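Local structure of alpha-1,3-glucanase (Bacillus circulans, 5ZRU) at residues N231-S237 against S266-R272; N362-S368 against N393-N399; E478-I484 against G505-E511. The protein hydrolyses alpha-1,3-glucan as a family GH87 glycosidase, this chain being the C-terminal catalytic unit of a longer protein that probably also binds carbohydrate. All coordinates share one frame; numbering follows the deposited sequence.

Contact 1: N231-S237 against S266-R272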
# COMPACT_ATOMS: atom_id res chain seq x y z
N ASN A 231 19.15 14.65 0.42
CA ASN A 231 18.02 15.49 0.76
C ASN A 231 16.91 15.23 -0.24
O ASN A 231 17.02 14.34 -1.09
CB ASN A 231 18.39 16.97 0.79
CG ASN A 231 17.65 17.71 1.90
OD1 ASN A 231 16.42 17.94 1.82
ND2 ASN A 231 18.40 18.08 2.94
N MET A 232 15.84 16.02 -0.14
CA MET A 232 14.73 15.89 -1.08
C MET A 232 15.20 16.24 -2.48
O MET A 232 15.96 17.19 -2.68
CB MET A 232 13.58 16.81 -0.65
CG MET A 232 12.30 16.70 -1.52
SD MET A 232 11.04 17.90 -1.08
CE MET A 232 10.71 17.47 0.65
N TRP A 233 14.78 15.44 -3.46
CA TRP A 233 15.08 15.72 -4.86
C TRP A 233 13.96 16.60 -5.41
O TRP A 233 12.84 16.13 -5.60
CB TRP A 233 15.22 14.42 -5.66
CG TRP A 233 15.69 14.63 -7.09
CD1 TRP A 233 16.18 15.78 -7.64
CD2 TRP A 233 15.66 13.66 -8.15
NE1 TRP A 233 16.48 15.58 -8.98
CE2 TRP A 233 16.16 14.29 -9.31
CE3 TRP A 233 15.27 12.31 -8.22
CZ2 TRP A 233 16.29 13.62 -10.53
CZ3 TRP A 233 15.39 11.65 -9.43
CH2 TRP A 233 15.89 12.31 -10.57
N LYS A 234 14.26 17.88 -5.65
CA LYS A 234 13.27 18.84 -6.13
C LYS A 234 13.45 19.00 -7.63
O LYS A 234 14.49 19.48 -8.09
CB LYS A 234 13.41 20.18 -5.41
CG LYS A 234 13.17 20.05 -3.92
CD LYS A 234 13.41 21.35 -3.17
CE LYS A 234 13.19 21.13 -1.67
NZ LYS A 234 13.01 22.42 -0.93
N ILE A 235 12.44 18.60 -8.38
CA ILE A 235 12.51 18.54 -9.83
C ILE A 235 11.68 19.71 -10.34
O ILE A 235 10.44 19.62 -10.43
CB ILE A 235 12.02 17.19 -10.37
CG1 ILE A 235 12.92 16.08 -9.81
CG2 ILE A 235 12.01 17.18 -11.90
CD1 ILE A 235 12.50 14.66 -10.22
N GLY A 236 12.36 20.81 -10.67
CA GLY A 236 11.71 22.09 -10.90
C GLY A 236 11.49 22.84 -9.60
O GLY A 236 11.71 22.34 -8.50
N SER A 237 11.03 24.09 -9.73
CA SER A 237 10.73 24.93 -8.57
C SER A 237 9.39 25.61 -8.80
O SER A 237 8.89 25.66 -9.92
CB SER A 237 11.82 25.98 -8.33
OG SER A 237 11.77 26.99 -9.33
N SER A 266 13.27 15.89 4.13
CA SER A 266 14.64 15.71 3.67
C SER A 266 14.81 14.50 2.75
O SER A 266 15.93 14.00 2.62
CB SER A 266 15.59 15.61 4.86
OG SER A 266 15.50 16.80 5.62
N GLY A 267 13.74 14.04 2.12
CA GLY A 267 13.85 12.96 1.16
C GLY A 267 12.58 12.87 0.34
O GLY A 267 11.63 13.62 0.55
N GLY A 268 12.58 11.92 -0.60
CA GLY A 268 11.49 11.83 -1.55
C GLY A 268 11.67 12.83 -2.69
O GLY A 268 12.61 13.62 -2.72
N ILE A 269 10.74 12.77 -3.64
CA ILE A 269 10.80 13.58 -4.86
C ILE A 269 9.65 14.57 -4.86
O ILE A 269 8.48 14.19 -4.69
CB ILE A 269 10.75 12.69 -6.11
CG1 ILE A 269 12.05 11.88 -6.22
CG2 ILE A 269 10.55 13.54 -7.36
CD1 ILE A 269 12.07 10.89 -7.42
N SER A 270 9.96 15.85 -5.08
CA SER A 270 8.95 16.88 -5.23
C SER A 270 8.94 17.33 -6.68
O SER A 270 9.94 17.88 -7.17
CB SER A 270 9.22 18.08 -4.31
OG SER A 270 8.43 19.21 -4.69
N PHE A 271 7.83 17.08 -7.38
CA PHE A 271 7.67 17.51 -8.76
C PHE A 271 7.07 18.92 -8.81
O PHE A 271 6.09 19.20 -8.13
CB PHE A 271 6.74 16.58 -9.54
CG PHE A 271 7.28 15.19 -9.78
CD1 PHE A 271 8.46 14.99 -10.48
CD2 PHE A 271 6.55 14.08 -9.36
CE1 PHE A 271 8.93 13.71 -10.74
CE2 PHE A 271 7.01 12.80 -9.60
CZ PHE A 271 8.20 12.61 -10.29
N ARG A 272 7.66 19.78 -9.64
CA ARG A 272 7.08 21.08 -9.98
C ARG A 272 6.92 21.13 -11.49
O ARG A 272 7.68 21.81 -12.20
CB ARG A 272 7.96 22.24 -9.45
CG ARG A 272 8.15 22.23 -7.94
CD ARG A 272 6.84 22.49 -7.21
NE ARG A 272 7.02 22.51 -5.76
CZ ARG A 272 6.02 22.61 -4.88
NH1 ARG A 272 4.77 22.71 -5.31
NH2 ARG A 272 6.29 22.62 -3.58

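Contact 2: N362-S368 against N393-N399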
# COMPACT_ATOMS: atom_id res chain seq x y z
N ASN A 362 -9.47 12.85 -12.81
CA ASN A 362 -9.31 12.03 -14.00
C ASN A 362 -8.04 11.20 -13.95
O ASN A 362 -7.43 10.92 -14.99
CB ASN A 362 -9.33 12.90 -15.26
CG ASN A 362 -10.65 13.60 -15.44
OD1 ASN A 362 -11.69 12.95 -15.53
ND2 ASN A 362 -10.62 14.93 -15.47
N SER A 363 -7.64 10.79 -12.75
CA SER A 363 -6.36 10.14 -12.53
C SER A 363 -6.59 8.71 -12.04
O SER A 363 -7.68 8.36 -11.59
CB SER A 363 -5.52 10.94 -11.53
OG SER A 363 -5.21 12.23 -12.04
N THR A 364 -5.55 7.89 -12.15
CA THR A 364 -5.71 6.45 -12.05
C THR A 364 -4.53 5.81 -11.33
O THR A 364 -3.38 6.21 -11.55
CB THR A 364 -5.85 5.83 -13.46
OG1 THR A 364 -6.96 6.43 -14.15
CG2 THR A 364 -6.06 4.31 -13.37
N VAL A 365 -4.81 4.83 -10.48
CA VAL A 365 -3.82 3.85 -10.05
C VAL A 365 -4.28 2.49 -10.57
O VAL A 365 -5.42 2.08 -10.30
CB VAL A 365 -3.64 3.80 -8.52
CG1 VAL A 365 -2.58 2.76 -8.16
CG2 VAL A 365 -3.26 5.17 -7.96
N ARG A 366 -3.42 1.81 -11.32
CA ARG A 366 -3.84 0.54 -11.88
C ARG A 366 -2.69 -0.46 -11.96
O ARG A 366 -1.51 -0.09 -12.01
CB ARG A 366 -4.49 0.71 -13.27
CG ARG A 366 -3.56 1.22 -14.34
CD ARG A 366 -4.34 1.49 -15.65
NE ARG A 366 -3.43 1.90 -16.71
CZ ARG A 366 -3.80 2.57 -17.80
NH1 ARG A 366 -5.07 2.92 -17.99
NH2 ARG A 366 -2.88 2.90 -18.71
N ASN A 367 -3.07 -1.73 -11.98
CA ASN A 367 -2.15 -2.86 -12.06
C ASN A 367 -0.95 -2.70 -11.14
O ASN A 367 0.20 -2.85 -11.55
CB ASN A 367 -1.69 -3.11 -13.49
CG ASN A 367 -1.17 -4.52 -13.67
OD1 ASN A 367 -1.85 -5.48 -13.34
ND2 ASN A 367 0.06 -4.65 -14.14
N SER A 368 -1.22 -2.43 -9.87
CA SER A 368 -0.16 -2.16 -8.92
C SER A 368 -0.34 -2.98 -7.65
O SER A 368 -1.45 -3.42 -7.31
CB SER A 368 -0.11 -0.67 -8.57
OG SER A 368 0.28 0.10 -9.71
N ASN A 393 -13.68 11.95 -10.91
CA ASN A 393 -13.40 10.93 -11.92
C ASN A 393 -12.05 10.24 -11.74
O ASN A 393 -11.33 9.99 -12.70
CB ASN A 393 -13.50 11.52 -13.33
CG ASN A 393 -14.79 12.28 -13.56
OD1 ASN A 393 -15.80 11.99 -12.92
ND2 ASN A 393 -14.76 13.26 -14.47
N ASN A 394 -11.69 9.91 -10.50
CA ASN A 394 -10.47 9.14 -10.28
C ASN A 394 -10.78 7.65 -10.25
O ASN A 394 -11.90 7.23 -9.94
CB ASN A 394 -9.78 9.58 -8.98
CG ASN A 394 -9.28 11.01 -9.06
OD1 ASN A 394 -8.70 11.42 -10.06
ND2 ASN A 394 -9.52 11.79 -8.01
N THR A 395 -9.79 6.83 -10.61
CA THR A 395 -9.98 5.40 -10.81
C THR A 395 -8.88 4.61 -10.13
O THR A 395 -7.69 4.87 -10.36
CB THR A 395 -9.97 5.05 -12.30
OG1 THR A 395 -11.00 5.78 -12.98
CG2 THR A 395 -10.15 3.54 -12.49
N PHE A 396 -9.27 3.61 -9.34
CA PHE A 396 -8.35 2.66 -8.69
C PHE A 396 -8.75 1.27 -9.18
O PHE A 396 -9.69 0.67 -8.64
CB PHE A 396 -8.45 2.71 -7.16
CG PHE A 396 -8.03 4.03 -6.54
CD1 PHE A 396 -6.96 4.76 -7.05
CD2 PHE A 396 -8.69 4.52 -5.42
CE1 PHE A 396 -6.58 5.97 -6.46
CE2 PHE A 396 -8.32 5.72 -4.83
CZ PHE A 396 -7.26 6.45 -5.34
N SER A 397 -8.06 0.73 -10.19
CA SER A 397 -8.53 -0.51 -10.79
C SER A 397 -7.39 -1.49 -11.02
O SER A 397 -6.25 -1.10 -11.27
CB SER A 397 -9.28 -0.26 -12.10
OG SER A 397 -10.51 0.41 -11.82
N TYR A 398 -7.72 -2.78 -10.95
CA TYR A 398 -6.78 -3.87 -11.24
C TYR A 398 -5.58 -3.84 -10.31
O TYR A 398 -4.44 -4.07 -10.73
CB TYR A 398 -6.34 -3.85 -12.70
CG TYR A 398 -7.47 -4.17 -13.66
CD1 TYR A 398 -7.84 -5.48 -13.90
CD2 TYR A 398 -8.18 -3.15 -14.29
CE1 TYR A 398 -8.89 -5.78 -14.77
CE2 TYR A 398 -9.22 -3.43 -15.15
CZ TYR A 398 -9.57 -4.75 -15.38
OH TYR A 398 -10.61 -5.01 -16.25
N ASN A 399 -5.82 -3.59 -9.03
CA ASN A 399 -4.75 -3.55 -8.03
C ASN A 399 -4.92 -4.69 -7.04
O ASN A 399 -6.04 -5.17 -6.81
CB ASN A 399 -4.75 -2.22 -7.28
CG ASN A 399 -4.58 -1.04 -8.20
OD1 ASN A 399 -3.55 -0.92 -8.87
ND2 ASN A 399 -5.61 -0.19 -8.27
O HOH W 1 -9.74 8.04 -13.89

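Contact 3: E478-I484 against G505-E511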
# COMPACT_ATOMS: atom_id res chain seq x y z
N GLU A 478 -19.49 5.57 6.46
CA GLU A 478 -19.66 6.39 7.66
C GLU A 478 -20.11 7.77 7.23
O GLU A 478 -19.36 8.50 6.57
CB GLU A 478 -18.36 6.45 8.45
CG GLU A 478 -18.43 7.33 9.68
CD GLU A 478 -17.07 7.52 10.33
OE1 GLU A 478 -16.42 6.51 10.67
OE2 GLU A 478 -16.64 8.69 10.46
N ALA A 479 -21.35 8.14 7.57
CA ALA A 479 -21.86 9.47 7.26
C ALA A 479 -21.56 10.36 8.46
O ALA A 479 -22.44 10.76 9.23
CB ALA A 479 -23.35 9.42 6.92
N SER A 480 -20.26 10.63 8.61
CA SER A 480 -19.73 11.31 9.78
C SER A 480 -20.40 12.67 9.97
O SER A 480 -20.85 13.02 11.07
CB SER A 480 -18.22 11.49 9.63
OG SER A 480 -17.67 10.51 8.74
N ASN A 481 -20.44 13.48 8.91
CA ASN A 481 -21.03 14.80 9.03
C ASN A 481 -22.02 14.96 7.88
O ASN A 481 -23.23 15.06 8.11
CB ASN A 481 -19.92 15.85 9.10
CG ASN A 481 -20.12 17.00 8.15
OD1 ASN A 481 -20.92 17.92 8.42
ND2 ASN A 481 -19.41 16.97 7.03
N ASP A 482 -21.55 14.90 6.66
CA ASP A 482 -22.42 14.97 5.50
C ASP A 482 -22.85 13.56 5.07
O ASP A 482 -22.28 12.56 5.53
CB ASP A 482 -21.71 15.68 4.36
CG ASP A 482 -21.66 17.19 4.55
OD1 ASP A 482 -22.62 17.77 5.10
OD2 ASP A 482 -20.66 17.80 4.13
N PRO A 483 -23.86 13.44 4.21
CA PRO A 483 -24.32 12.11 3.80
C PRO A 483 -23.37 11.44 2.82
O PRO A 483 -22.57 12.07 2.12
CB PRO A 483 -25.68 12.39 3.14
CG PRO A 483 -25.61 13.84 2.74
CD PRO A 483 -24.79 14.51 3.79
N ILE A 484 -23.45 10.11 2.79
CA ILE A 484 -22.91 9.31 1.70
C ILE A 484 -24.03 9.13 0.69
O ILE A 484 -25.12 8.66 1.05
CB ILE A 484 -22.39 7.95 2.21
CG1 ILE A 484 -21.43 8.12 3.39
CG2 ILE A 484 -21.74 7.16 1.06
CD1 ILE A 484 -20.10 8.71 3.03
N GLY A 505 -22.95 3.61 9.37
CA GLY A 505 -23.22 4.31 10.62
C GLY A 505 -22.92 5.79 10.56
O GLY A 505 -22.53 6.34 9.53
N TYR A 506 -23.08 6.42 11.74
CA TYR A 506 -23.15 7.87 11.95
C TYR A 506 -24.40 8.43 11.26
O TYR A 506 -25.07 7.71 10.52
CB TYR A 506 -21.86 8.57 11.51
CG TYR A 506 -20.75 8.31 12.52
CD1 TYR A 506 -20.13 7.07 12.58
CD2 TYR A 506 -20.36 9.28 13.44
CE1 TYR A 506 -19.14 6.80 13.50
CE2 TYR A 506 -19.36 9.01 14.38
CZ TYR A 506 -18.75 7.76 14.40
OH TYR A 506 -17.76 7.45 15.31
N GLY A 507 -24.74 9.68 11.55
CA GLY A 507 -26.07 10.20 11.30
C GLY A 507 -26.23 11.12 10.11
O GLY A 507 -27.33 11.67 9.93
N GLY A 508 -25.21 11.28 9.27
CA GLY A 508 -25.29 12.24 8.19
C GLY A 508 -26.21 11.84 7.04
O GLY A 508 -26.56 12.69 6.23
N GLY A 509 -26.56 10.57 6.95
CA GLY A 509 -27.52 10.12 5.96
C GLY A 509 -26.89 9.20 4.91
O GLY A 509 -25.70 9.31 4.58
N PHE A 510 -27.71 8.30 4.37
CA PHE A 510 -27.32 7.40 3.29
C PHE A 510 -28.39 7.44 2.21
O PHE A 510 -29.54 7.07 2.46
CB PHE A 510 -27.10 5.97 3.80
CG PHE A 510 -25.92 5.85 4.72
CD1 PHE A 510 -24.66 5.59 4.21
CD2 PHE A 510 -26.07 6.02 6.09
CE1 PHE A 510 -23.55 5.49 5.05
CE2 PHE A 510 -24.97 5.93 6.95
CZ PHE A 510 -23.71 5.66 6.42
N GLU A 511 -28.01 7.87 1.01
CA GLU A 511 -28.95 8.15 -0.06
C GLU A 511 -28.50 7.48 -1.35
O GLU A 511 -27.37 7.69 -1.79
CB GLU A 511 -29.08 9.66 -0.28
CG GLU A 511 -29.56 10.42 0.95
CD GLU A 511 -29.34 11.92 0.85
OE1 GLU A 511 -29.07 12.55 1.89
OE2 GLU A 511 -29.43 12.46 -0.28
O HOH W 2 -23.13 11.54 12.98
O HOH W 3 -26.38 15.25 7.02

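Contact 1: N231-S237 against S266-R272
With CG1 of Ile235 opposite its carbonyl carbon (chi1 -61°) and the branch extended beyond it, the CD1 methyl reaches across to Ile269 CG2 at 3.6 Å and to Phe271 CE1 at 3.7 Å. Trp233 uses a different first torsion, CG lying anti to the backbone N (chi1 -173°), yet its ring stays on the same face and runs alongside Ile269, with Trp233 CE3 3.6 Å from Ile269 CD1. The same CD1 of Ile235 sits over the centre of one indole face, while Ile269 CG2 lies above the Phe271 ring, offset toward its rim; Ile235 CD1 thus touches both aromatic groups. The backbones are paired in parallel, as in neighbouring coils of a pectate-lyase-like beta-helix: the bridges Trp233-Ile269, Lys234-Ser270 and Ile235-Phe271 are in register, and four N-H...O bonds, each 2.9 Å between N and O, run from Trp233 N to Gly268 O, Ser270 N to Trp233 O, Ile235 N to Ser270 O and Arg272 N to Ile235 O. Helix 203-216 packs on Trp233 through Leu203 and Val210, and Phe206 meets the indole edge-to-face. On the Ser270 face, Met232 SD rests 3.7 Å from Ser270 CB, while Ser270 OG is hydrogen-bonded to Asp303. The pairing closes at Gly236, where phi is 85° and any CB would collide with Arg272 O.

Contact 2: N362-S368 against N393-N399
Val365 and Phe396 meet inside a parallel beta-helix of the pectate-lyase-like type, where strands 364-366 and 395-397 of successive coils have short axes that approach to 4.7 Å at an angle of 4°. This inward face is the tight one: Val365 CG2 approaches Phe396 CE1 to 3.7 Å, the two side chains slanting across one another, and strands 354-357 and 378-381 pack against them. At both ends of the strand pair an asparagine OD1, of Asn394 and then of Asn399, accepts a backbone N-H. CG of Asn394 is opposite the carbonyl carbon (chi1 -65°), which lets OD1 accept Ser363 N in its carbonyl plane, while ND2 is hydrogen-bonded to Thr360 O. The outward face is looser. Thr364 and Thr395 run side by side, and water 1 joins Ser363 O, Asn393 O and Thr395 OG1. Beyond them the exposed Asn362 and Asn393 are linked by a 3.3 Å bond from Asn393 ND2 to Asn362 OD1, their amide planes 46° apart; Asn362 ND2 is hydrogen-bonded to Asn337. Further along that face, Arg366 turns to a salt bridge with Glu342. Asn367 and Tyr398 share left-handed backbone conformations, so both chains bend together toward the next strands. Asn399 ND2 comes from above the Val365 carbonyl plane to donate to Val365 O, which also accepts Ser397 N, while Asn399 OD1 receives Ser368 N at 3.0 Å on an in-plane lone pair.

Contact 3: E478-I484 against G505-E511
Glu478 and Tyr506 touch where two coils of the parallel beta-helix leave their strands and loop outward, the pairing resuming at Ile484 and Phe510 with a one-residue shift. Backbone bonds frame the loops. Ala479, centre of an inverse gamma turn, donates N to Gly505 O at 2.9 Å and accepts Gly508 N on its O at 2.8 Å; beyond the loops Ile484 N bonds to Gly509 O and Glu511 N to Ile484 O. A CB on Gly508 would strike the carbonyls of Ala479, Asn481 and Asp482. Polar side-chain bonds centre on Glu478: OE1 forms a salt bridge with Arg472 and OE2 accepts Ser480 OG at 2.7 Å. Packing on the Tyr506 ring follows from Glu478 CG being anti to the backbone N (chi1 178°): CG comes 3.4 Å from Tyr506 CD1 and CD lies over one face, the carboxylate inclined 30° to the ring. With an alanine in place of Glu478, Arg472 would probably lack this carboxylate, Ser480 OG this acceptor, and that face of Tyr506 some cover. Apolar packing gathers at Phe510: CE1 lies 3.8 Å from Ile484 CG1, and Ala479 CB makes a CH-pi contact over the ring, 4.2 Å from its centroid.

In the fold
All three contacts lie in the pectate-lyase-like catalytic domain D2 and come in series along the chain, each closing before the next opens. Their centres are about 24 Å apart from contact 1 to contact 2, about 26 Å from contact 2 to contact 3 and about 39 Å from contact 1 to contact 3, and none touches another. Contact 1 and the Glu478-Gly505 end of contact 3 share one run of parallel strands, which includes 233-235, 269-273, 475-478 and 502-505. Contact 2 lies on another, with 364-366 and 395-397, and strands 484-485 and 510-511 of contact 3 form a separate parallel pair. They therefore sample early, middle and late coils of one beta-helix.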